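Local coordinates for protein EcmrR transcriptional regulator (Escherichia coli, PDB 6WL5) that senses drugs as a MerR-family transcriptional regulator and, through this C-terminal domain, binds the quaternary ammonium compound cetyl-trimethyl-ammonium, at residues P12-Y17 with P52-T57; E72-V77 with Q90-I95; Q118-N123 with F154-V159. One frame throughout, in Å; residues are numbered along the deposited sequence.

Contact 1: P12-Y17 with P52-T57; sequences PECIVY and PAYCFT. With 16A (cetyl-trimethyl-ammonium), chain F.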
loop_
_atom_site.group_PDB
_atom_site.type_symbol
_atom_site.label_atom_id
_atom_site.label_comp_id
_atom_site.label_asym_id
_atom_site.label_seq_id
_atom_site.Cartn_x
_atom_site.Cartn_y
_atom_site.Cartn_z
ATOM N N PRO A 12 -6.879 8.556 8.091
ATOM C CA PRO A 12 -6.418 9.948 8.150
ATOM C C PRO A 12 -5.182 10.176 7.293
ATOM O O PRO A 12 -4.487 9.241 6.869
ATOM C CB PRO A 12 -6.082 10.159 9.629
ATOM C CG PRO A 12 -6.481 8.888 10.334
ATOM C CD PRO A 12 -6.660 7.824 9.356
ATOM N N GLU A 13 -4.906 11.454 7.047
ATOM C CA GLU A 13 -3.679 11.810 6.348
ATOM C C GLU A 13 -2.450 11.362 7.134
ATOM O O GLU A 13 -2.461 11.244 8.365
ATOM C CB GLU A 13 -3.647 13.309 6.039
ATOM C CG GLU A 13 -3.265 14.190 7.174
ATOM C CD GLU A 13 -3.193 15.639 6.761
ATOM O OE1 GLU A 13 -2.426 16.354 7.403
ATOM O OE2 GLU A 13 -3.884 16.060 5.810
ATOM N N CYS A 14 -1.382 11.084 6.397
ATOM C CA CYS A 14 -0.111 10.720 7.005
ATOM C C CYS A 14 1.030 11.313 6.201
ATOM O O CYS A 14 0.884 11.630 5.023
ATOM C CB CYS A 14 0.056 9.208 7.086
ATOM S SG CYS A 14 -0.002 8.332 5.502
ATOM N N ILE A 15 2.166 11.487 6.875
ATOM C CA ILE A 15 3.417 11.870 6.240
ATOM C C ILE A 15 4.150 10.583 5.939
ATOM O O ILE A 15 4.215 9.694 6.798
ATOM C CB ILE A 15 4.274 12.725 7.184
ATOM C CG1 ILE A 15 3.484 13.923 7.705
ATOM C CG2 ILE A 15 5.587 13.149 6.489
ATOM C CD1 ILE A 15 4.171 14.614 8.871
ATOM N N VAL A 16 4.695 10.480 4.728
ATOM C CA VAL A 16 5.444 9.309 4.320
ATOM C C VAL A 16 6.745 9.734 3.650
ATOM O O VAL A 16 6.874 10.836 3.111
ATOM C CB VAL A 16 4.652 8.412 3.337
ATOM C CG1 VAL A 16 3.318 8.012 3.929
ATOM C CG2 VAL A 16 4.477 9.062 1.951
ATOM N N TYR A 17 7.693 8.805 3.625
ATOM C CA TYR A 17 8.699 8.792 2.580
ATOM C C TYR A 17 8.246 7.817 1.514
ATOM O O TYR A 17 7.473 6.896 1.801
ATOM C CB TYR A 17 10.103 8.491 3.092
ATOM C CG TYR A 17 10.373 7.161 3.725
ATOM C CD1 TYR A 17 10.654 6.034 2.959
ATOM C CD2 TYR A 17 10.407 7.041 5.107
ATOM C CE1 TYR A 17 10.951 4.816 3.572
ATOM C CE2 TYR A 17 10.694 5.842 5.709
ATOM C CZ TYR A 17 10.951 4.743 4.946
ATOM O OH TYR A 17 11.244 3.589 5.607
ATOM N N PRO A 52 1.055 2.835 15.396
ATOM C CA PRO A 52 1.380 1.680 14.547
ATOM C C PRO A 52 1.934 2.081 13.189
ATOM O O PRO A 52 1.683 3.193 12.712
ATOM C CB PRO A 52 0.032 0.988 14.329
ATOM C CG PRO A 52 -0.999 1.990 14.713
ATOM C CD PRO A 52 -0.389 2.980 15.634
ATOM N N ALA A 53 2.654 1.143 12.575
ATOM C CA ALA A 53 3.216 1.337 11.264
ATOM C C ALA A 53 2.100 1.483 10.222
ATOM O O ALA A 53 0.989 0.960 10.368
ATOM C CB ALA A 53 4.076 0.125 10.895
ATOM N N TYR A 54 2.427 2.155 9.124
ATOM C CA TYR A 54 1.550 2.179 7.951
ATOM C C TYR A 54 2.455 2.210 6.725
ATOM O O TYR A 54 3.054 3.238 6.404
ATOM C CB TYR A 54 0.617 3.378 7.989
ATOM C CG TYR A 54 -0.471 3.444 6.923
ATOM C CD1 TYR A 54 -0.977 2.310 6.311
ATOM C CD2 TYR A 54 -1.013 4.675 6.548
ATOM C CE1 TYR A 54 -1.997 2.389 5.353
ATOM C CE2 TYR A 54 -2.010 4.767 5.590
ATOM C CZ TYR A 54 -2.504 3.628 4.988
ATOM O OH TYR A 54 -3.509 3.791 4.017
ATOM N N CYS A 55 2.577 1.069 6.068
ATOM C CA CYS A 55 3.542 0.850 4.997
ATOM C C CYS A 55 2.756 0.272 3.841
ATOM O O CYS A 55 2.120 -0.762 4.001
ATOM C CB CYS A 55 4.595 -0.144 5.474
ATOM S SG CYS A 55 5.766 -0.604 4.186
ATOM N N PHE A 56 2.750 0.961 2.697
ATOM C CA PHE A 56 1.784 0.591 1.672
ATOM C C PHE A 56 2.265 1.012 0.296
ATOM O O PHE A 56 3.079 1.940 0.134
ATOM C CB PHE A 56 0.404 1.224 1.930
ATOM C CG PHE A 56 0.429 2.716 2.046
ATOM C CD1 PHE A 56 0.755 3.315 3.253
ATOM C CD2 PHE A 56 0.113 3.533 0.968
ATOM C CE1 PHE A 56 0.791 4.700 3.404
ATOM C CE2 PHE A 56 0.120 4.929 1.108
ATOM C CZ PHE A 56 0.453 5.510 2.341
ATOM N N THR A 57 1.777 0.288 -0.695
ATOM C CA THR A 57 1.972 0.646 -2.088
ATOM C C THR A 57 0.708 1.340 -2.589
ATOM O O THR A 57 -0.402 0.840 -2.398
ATOM C CB THR A 57 2.227 -0.599 -2.937
ATOM O OG1 THR A 57 3.437 -1.208 -2.479
ATOM C CG2 THR A 57 2.334 -0.259 -4.445
HETATM C C1 16A F . 17.708 -15.647 2.598
HETATM C C2 16A F . 16.254 -15.379 2.328
HETATM C C3 16A F . 16.190 -13.886 2.073
HETATM C C4 16A F . 14.834 -13.362 2.450
HETATM C C5 16A F . 14.877 -11.858 2.344
HETATM C C6 16A F . 13.912 -11.257 3.327
HETATM C C7 16A F . 13.974 -9.759 3.246
HETATM C C8 16A F . 12.902 -9.138 4.084
HETATM C C9 16A F . 12.970 -7.624 4.014
HETATM C C10 16A F . 11.611 -7.073 4.360
HETATM C C11 16A F . 11.336 -5.643 3.876
HETATM C C12 16A F . 9.819 -5.520 4.074
HETATM C C13 16A F . 9.185 -4.145 3.915
HETATM C C14 16A F . 7.771 -4.037 4.547
HETATM C C15 16A F . 7.865 -3.278 5.866
HETATM C C16 16A F . 7.493 -4.013 7.151
HETATM N N1 16A F . 6.574 -3.217 7.992
HETATM C C17 16A F . 5.193 -3.336 7.510
HETATM C C18 16A F . 6.664 -3.768 9.346
HETATM C C19 16A F . 6.888 -1.783 8.064
#
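Tyr54, whose ring meets Cys14 across this contact, has its hydroxyl OH gripped twice from further along the chain, by Gln153 OE1 and by Arg132 NH1. These bonds fix the outer end of the ring. The contact belongs to the antiparallel sheet of the GyrI-like small-molecule-binding domain. Strands 7-23 and 55-59 are not neighbours there. Strand 69-77 runs between them and pairs with both, so these segments meet through side chains alone. Cys14 is the hub. Its SG lies 3.9 Å from Tyr54 CD2 and approaches that ring obliquely. The same sulfur lies near the plane of the Phe56 ring, at its edge, with SG 4.3 Å from Phe56 CZ. Both are sulfur-aromatic contacts. The Cys14 sulfur stands between its own backbone N and carbonyl carbon (chi1 59°), a rotation that directs it to the two rings. The rings also meet each other: Phe56 CD1 sits 3.5 Å above the Tyr54 plane, over the ring centre. Val16 crosses Phe56 at about a right angle and extends the apolar patch next to Cys14. Its CG1 is 4.1 Å from Phe56 CZ. The neighbouring Cys55 belongs to a pocket for cetyl-trimethyl-ammonium. Its SG lies 3.8 Å from C15 of that ligand, on the alkyl chain close to the ammonium head.

Contact 2: E72-V77 with Q90-I95; sequences EFCEAV and QVIPAI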
loop_
_atom_site.group_PDB
_atom_site.type_symbol
_atom_site.label_atom_id
_atom_site.label_comp_id
_atom_site.label_asym_id
_atom_site.label_seq_id
_atom_site.Cartn_x
_atom_site.Cartn_y
_atom_site.Cartn_z
ATOM N N GLU A 72 3.860 3.250 -6.244
ATOM C CA GLU A 72 4.552 4.171 -5.351
ATOM C C GLU A 72 4.623 3.548 -3.961
ATOM O O GLU A 72 3.594 3.341 -3.307
ATOM C CB GLU A 72 3.859 5.532 -5.336
ATOM C CG GLU A 72 4.608 6.590 -4.565
ATOM C CD GLU A 72 4.052 7.980 -4.814
ATOM O OE1 GLU A 72 2.814 8.069 -4.958
ATOM O OE2 GLU A 72 4.841 8.966 -4.851
ATOM N N PHE A 73 5.840 3.220 -3.528
ATOM C CA PHE A 73 6.035 2.678 -2.204
ATOM C C PHE A 73 6.037 3.808 -1.195
ATOM O O PHE A 73 6.781 4.789 -1.359
ATOM C CB PHE A 73 7.367 1.961 -2.095
ATOM C CG PHE A 73 7.606 1.429 -0.748
ATOM C CD1 PHE A 73 6.909 0.333 -0.301
ATOM C CD2 PHE A 73 8.460 2.083 0.118
ATOM C CE1 PHE A 73 7.133 -0.171 0.965
ATOM C CE2 PHE A 73 8.716 1.574 1.386
ATOM C CZ PHE A 73 8.035 0.453 1.810
ATOM N N CYS A 74 5.293 3.623 -0.113
ATOM C CA CYS A 74 5.156 4.621 0.944
ATOM C C CYS A 74 5.320 4.015 2.330
ATOM O O CYS A 74 4.856 2.916 2.608
ATOM C CB CYS A 74 3.762 5.251 0.893
ATOM S SG CYS A 74 3.331 6.071 -0.644
ATOM N N GLU A 75 5.980 4.745 3.209
ATOM C CA GLU A 75 6.090 4.324 4.588
ATOM C C GLU A 75 5.886 5.537 5.471
ATOM O O GLU A 75 6.552 6.562 5.306
ATOM C CB GLU A 75 7.456 3.650 4.803
ATOM C CG GLU A 75 7.586 2.905 6.093
ATOM C CD GLU A 75 8.552 1.719 6.027
ATOM O OE1 GLU A 75 8.484 0.914 6.980
ATOM O OE2 GLU A 75 9.407 1.621 5.080
ATOM N N ALA A 76 4.975 5.408 6.420
ATOM C CA ALA A 76 4.584 6.537 7.255
ATOM C C ALA A 76 5.592 6.818 8.361
ATOM O O ALA A 76 6.033 5.906 9.081
ATOM C CB ALA A 76 3.213 6.281 7.880
ATOM N N VAL A 77 5.880 8.112 8.548
ATOM C CA VAL A 77 6.814 8.604 9.547
ATOM C C VAL A 77 6.140 9.691 10.383
ATOM O O VAL A 77 5.113 10.254 10.012
ATOM C CB VAL A 77 8.116 9.158 8.918
ATOM C CG1 VAL A 77 8.932 8.054 8.249
ATOM C CG2 VAL A 77 7.783 10.263 7.940
ATOM N N GLN A 90 6.153 13.291 1.435
ATOM C CA GLN A 90 4.902 13.893 1.008
ATOM C C GLN A 90 3.808 13.530 2.007
ATOM O O GLN A 90 3.943 12.603 2.811
ATOM C CB GLN A 90 4.549 13.462 -0.421
ATOM C CG GLN A 90 4.246 11.994 -0.556
ATOM C CD GLN A 90 3.847 11.604 -1.966
ATOM O OE1 GLN A 90 2.827 12.080 -2.512
ATOM N NE2 GLN A 90 4.617 10.713 -2.556
ATOM N N VAL A 91 2.733 14.306 1.983
ATOM C CA VAL A 91 1.546 14.007 2.776
ATOM C C VAL A 91 0.583 13.228 1.894
ATOM O O VAL A 91 0.222 13.686 0.808
ATOM C CB VAL A 91 0.884 15.296 3.286
ATOM C CG1 VAL A 91 -0.443 14.969 3.982
ATOM C CG2 VAL A 91 1.836 16.076 4.199
ATOM N N ILE A 92 0.167 12.051 2.351
ATOM C CA ILE A 92 -0.811 11.235 1.641
ATOM C C ILE A 92 -2.186 11.566 2.224
ATOM O O ILE A 92 -2.379 11.416 3.441
ATOM C CB ILE A 92 -0.493 9.741 1.779
ATOM C CG1 ILE A 92 0.906 9.397 1.225
ATOM C CG2 ILE A 92 -1.552 8.906 1.063
ATOM C CD1 ILE A 92 1.149 9.773 -0.214
ATOM N N PRO A 93 -3.148 12.009 1.420
ATOM C CA PRO A 93 -4.364 12.589 2.001
ATOM C C PRO A 93 -5.274 11.548 2.637
ATOM O O PRO A 93 -5.184 10.347 2.378
ATOM C CB PRO A 93 -5.045 13.273 0.802
ATOM C CG PRO A 93 -4.604 12.424 -0.381
ATOM C CD PRO A 93 -3.155 12.064 -0.056
ATOM N N ALA A 94 -6.145 12.050 3.510
ATOM C CA ALA A 94 -7.192 11.237 4.116
ATOM C C ALA A 94 -8.169 10.735 3.063
ATOM O O ALA A 94 -8.481 11.427 2.085
ATOM C CB ALA A 94 -7.988 12.084 5.116
ATOM N N ILE A 95 -8.698 9.530 3.292
ATOM C CA ILE A 95 -9.660 8.914 2.385
ATOM C C ILE A 95 -10.681 8.140 3.200
ATOM O O ILE A 95 -10.463 7.799 4.365
ATOM C CB ILE A 95 -9.032 7.920 1.379
ATOM C CG1 ILE A 95 -8.243 6.809 2.124
ATOM C CG2 ILE A 95 -8.179 8.657 0.380
ATOM C CD1 ILE A 95 -7.750 5.732 1.198
HETATM O O HOH W 1 1.403 10.343 -4.460
#
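Glu72 and Gln90 come at each other from opposite directions, and their flat ends are turned well apart, with the carboxylate and amide planes 71° from parallel. Gln90 NE2 donates to Glu72 OE2 over 2.9 Å. Seen from the amide, the bond lies in plane. Seen from the carboxylate it does not, because OE2 is met from above, 60° out of the carboxylate plane. The bond is also clearly bent at its hydrogen. A water closes the other side of the pair. It donates to Glu72 OE1 at 2.7 Å and to Gln90 OE1 at 3.0 Å. Gln90 NE2 also bonds Ser18 OG. In the buried carboxylate, Glu72 OE1 takes the water and His60 NE2, while OE2 takes Gln90 NE2. The setting is the antiparallel sheet of the GyrI-like domain, in which strand 7-23 lies between strands 69-77 and 88-103. Glu72 and Gln90 reach over this middle strand, and Ser18 belongs to it. With chi1 at -173°, Glu72 CG turns away from the backbone N, and the extended chain beyond it reaches across. Beside this polar pair the contact is apolar. Cys74 and Ile92 point toward each other, but loosely, with Cys74 SG 4.3 Å from Ile92 CD1. Val16, on the middle strand, packs against both Ile92 and Gln90.

Contact 3: Q118-N123 with F154-V159; sequences QWVEDN and FPVEKV. With EDO (1,2-ethanediol), chain K.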
loop_
_atom_site.group_PDB
_atom_site.type_symbol
_atom_site.label_atom_id
_atom_site.label_comp_id
_atom_site.label_asym_id
_atom_site.label_seq_id
_atom_site.Cartn_x
_atom_site.Cartn_y
_atom_site.Cartn_z
ATOM N N GLN A 118 -15.775 -5.841 -7.217
ATOM C CA GLN A 118 -17.160 -6.313 -7.239
ATOM C C GLN A 118 -17.980 -5.681 -6.118
ATOM O O GLN A 118 -19.137 -5.275 -6.340
ATOM C CB GLN A 118 -17.202 -7.830 -7.138
ATOM C CG GLN A 118 -18.545 -8.475 -7.306
ATOM C CD GLN A 118 -19.059 -8.399 -8.735
ATOM O OE1 GLN A 118 -18.383 -8.840 -9.674
ATOM N NE2 GLN A 118 -20.241 -7.819 -8.915
ATOM N N TRP A 119 -17.391 -5.564 -4.931
ATOM C CA TRP A 119 -18.099 -4.966 -3.809
ATOM C C TRP A 119 -18.496 -3.538 -4.131
ATOM O O TRP A 119 -19.612 -3.107 -3.830
ATOM C CB TRP A 119 -17.198 -5.002 -2.569
ATOM C CG TRP A 119 -17.934 -4.561 -1.312
ATOM C CD1 TRP A 119 -18.509 -5.374 -0.386
ATOM C CD2 TRP A 119 -18.157 -3.219 -0.862
ATOM N NE1 TRP A 119 -19.095 -4.627 0.610
ATOM C CE2 TRP A 119 -18.893 -3.300 0.340
ATOM C CE3 TRP A 119 -17.839 -1.951 -1.381
ATOM C CZ2 TRP A 119 -19.306 -2.170 1.041
ATOM C CZ3 TRP A 119 -18.214 -0.836 -0.677
ATOM C CH2 TRP A 119 -18.961 -0.951 0.522
ATOM N N VAL A 120 -17.578 -2.776 -4.703
ATOM C CA VAL A 120 -17.864 -1.386 -5.031
ATOM C C VAL A 120 -19.057 -1.292 -5.971
ATOM O O VAL A 120 -19.994 -0.495 -5.749
ATOM C CB VAL A 120 -16.594 -0.732 -5.592
ATOM C CG1 VAL A 120 -16.900 0.554 -6.217
ATOM C CG2 VAL A 120 -15.561 -0.522 -4.472
ATOM N N GLU A 121 -19.076 -2.134 -7.011
ATOM C CA GLU A 121 -20.219 -2.133 -7.937
ATOM C C GLU A 121 -21.515 -2.536 -7.232
ATOM O O GLU A 121 -22.573 -1.912 -7.437
ATOM C CB GLU A 121 -19.947 -3.100 -9.080
ATOM C CG GLU A 121 -18.799 -2.708 -9.973
ATOM C CD GLU A 121 -19.060 -1.393 -10.671
ATOM O OE1 GLU A 121 -20.223 -1.194 -11.114
ATOM O OE2 GLU A 121 -18.104 -0.576 -10.752
ATOM N N ASP A 122 -21.459 -3.595 -6.425
ATOM C CA ASP A 122 -22.661 -4.170 -5.832
ATOM C C ASP A 122 -23.286 -3.245 -4.797
ATOM O O ASP A 122 -24.488 -3.331 -4.540
ATOM C CB ASP A 122 -22.305 -5.479 -5.106
ATOM C CG ASP A 122 -22.001 -6.631 -6.049
ATOM O OD1 ASP A 122 -22.300 -6.530 -7.249
ATOM O OD2 ASP A 122 -21.454 -7.659 -5.573
ATOM N N ASN A 123 -22.487 -2.400 -4.138
ATOM C CA ASN A 123 -22.968 -1.616 -3.015
ATOM C C ASN A 123 -23.111 -0.138 -3.329
ATOM O O ASN A 123 -23.375 0.647 -2.420
ATOM C CB ASN A 123 -22.059 -1.857 -1.816
ATOM C CG ASN A 123 -22.251 -3.219 -1.241
ATOM O OD1 ASN A 123 -23.162 -3.447 -0.448
ATOM N ND2 ASN A 123 -21.406 -4.155 -1.644
ATOM N N PHE A 154 -9.498 0.398 -0.989
ATOM C CA PHE A 154 -10.016 1.130 -2.144
ATOM C C PHE A 154 -10.608 2.462 -1.697
ATOM O O PHE A 154 -11.631 2.468 -0.975
ATOM C CB PHE A 154 -11.108 0.302 -2.832
ATOM C CG PHE A 154 -10.609 -0.696 -3.857
ATOM C CD1 PHE A 154 -9.342 -1.264 -3.790
ATOM C CD2 PHE A 154 -11.422 -1.062 -4.899
ATOM C CE1 PHE A 154 -8.922 -2.183 -4.732
ATOM C CE2 PHE A 154 -10.993 -1.961 -5.856
ATOM C CZ PHE A 154 -9.737 -2.522 -5.772
ATOM N N PRO A 155 -10.026 3.597 -2.084
ATOM C CA PRO A 155 -10.657 4.899 -1.786
ATOM C C PRO A 155 -11.977 5.012 -2.526
ATOM O O PRO A 155 -12.027 4.833 -3.740
ATOM C CB PRO A 155 -9.626 5.919 -2.294
ATOM C CG PRO A 155 -8.323 5.131 -2.434
ATOM C CD PRO A 155 -8.783 3.755 -2.854
ATOM N N VAL A 156 -13.053 5.292 -1.794
ATOM C CA VAL A 156 -14.378 5.319 -2.403
ATOM C C VAL A 156 -15.241 6.482 -1.935
ATOM O O VAL A 156 -14.988 7.117 -0.911
ATOM C CB VAL A 156 -15.156 3.994 -2.160
ATOM C CG1 VAL A 156 -14.478 2.818 -2.825
ATOM C CG2 VAL A 156 -15.302 3.715 -0.680
ATOM N N GLU A 157 -16.289 6.732 -2.728
ATOM C CA GLU A 157 -17.378 7.643 -2.411
ATOM C C GLU A 157 -18.690 6.974 -2.795
ATOM O O GLU A 157 -18.764 6.255 -3.794
ATOM C CB GLU A 157 -17.134 8.970 -3.149
ATOM C CG GLU A 157 -15.828 9.613 -2.671
ATOM C CD GLU A 157 -15.480 10.926 -3.317
ATOM O OE1 GLU A 157 -16.101 11.285 -4.330
ATOM O OE2 GLU A 157 -14.559 11.594 -2.792
ATOM N N LYS A 158 -19.717 7.187 -1.974
ATOM C CA LYS A 158 -21.020 6.617 -2.246
ATOM C C LYS A 158 -21.645 7.315 -3.439
ATOM O O LYS A 158 -21.575 8.542 -3.574
ATOM C CB LYS A 158 -21.889 6.830 -0.998
ATOM C CG LYS A 158 -23.286 6.259 -1.055
ATOM C CD LYS A 158 -23.295 4.722 -1.023
ATOM C CE LYS A 158 -24.702 4.199 -1.367
ATOM N NZ LYS A 158 -24.805 2.718 -1.099
ATOM N N VAL A 159 -22.262 6.537 -4.312
ATOM C CA VAL A 159 -22.888 7.132 -5.462
ATOM C C VAL A 159 -24.253 7.636 -5.058
ATOM O O VAL A 159 -24.601 8.707 -5.488
ATOM C CB VAL A 159 -22.968 6.211 -6.643
ATOM C CG1 VAL A 159 -23.829 6.870 -7.747
ATOM C CG2 VAL A 159 -21.581 5.948 -7.147
ATOM O OXT VAL A 159 -25.006 7.004 -4.312
HETATM C C1 EDO K . -18.524 8.682 1.493
HETATM O O1 EDO K . -19.264 8.749 0.263
HETATM C C2 EDO K . -17.096 8.201 1.253
HETATM O O2 EDO K . -16.289 9.193 0.600
#
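Helix-on-sheet packing beside a cetyl-trimethyl-ammonium pocket, which Glu121 helps line, brings Val120 onto Val156 and Phe154. The C-terminal part of helix 109-123 packs here on the end of strand 149-158. Helix and strand run almost parallel, 7° apart, with their segment axes 10.3 Å from each other. Val120 supplies the apolar link with a single methyl, CG2. It meets Val156 tip to tip, with Val120 CG2 3.9 Å from Val156 CG1. The same methyl approaches the Phe154 ring at its edge, near the ring plane, with Val120 CG2 4.2 Å from Phe154 CD2. Val98 of strand 88-103 touches Val120 and Phe154, and Leu116 and Met117 of the helix also pack on Phe154.

The polar link lies toward the ends of the two segments. Lys158 NZ donates to Asn123 O over 2.8 Å, arriving at a C=O...N angle of 156°. The lysine chain bends at chi2 (70°) to bring its ammonium group back toward the helix. Asn123 is held in turn by Trp119, one turn earlier. Its ND2 donates to Trp119 O at 3.0 Å, and that carbonyl also accepts from Asn123 N. The same ND2 stands 3.2 Å above one face of the Trp119 ring, off-centre, near the edge of the ring system. On the strand backbone, a 1,2-ethanediol, probably from the crystallisation liquor, bridges Lys158 N and Val156 O.

The chemistry thus divides into a buried apolar part, made by Val120, Val156 and Phe154, and a hydrogen bond from the charged lysine end to a neutral carbonyl, nearer the solvent. An ammonium group at a carbonyl close to the C-terminal end of a helix would probably be favoured by the negative pole of the helix.

Overall arrangement
From the N terminus, contact 1 joins strand 7-23 to strand 55-59 and closes a long loop that carries helices 26-31 and 34-43. Contact 2 then joins strand 69-77 to strand 88-103 over a short connection. Contact 3 closes last, bringing the C-terminal strand back to helix 109-123 around strands 125-127 and 132-137. The three follow in series along the chain, and none nests or crosses. In space, contacts 1 and 2 interleave, since each spans a strand used by the other. Contact 3 lies further from the chain's centre, where the helix packs on another strand of the same sheet. Ile95 packing on Pro155 joins it to contact 2, between neighbouring strands 88-103 and 149-158.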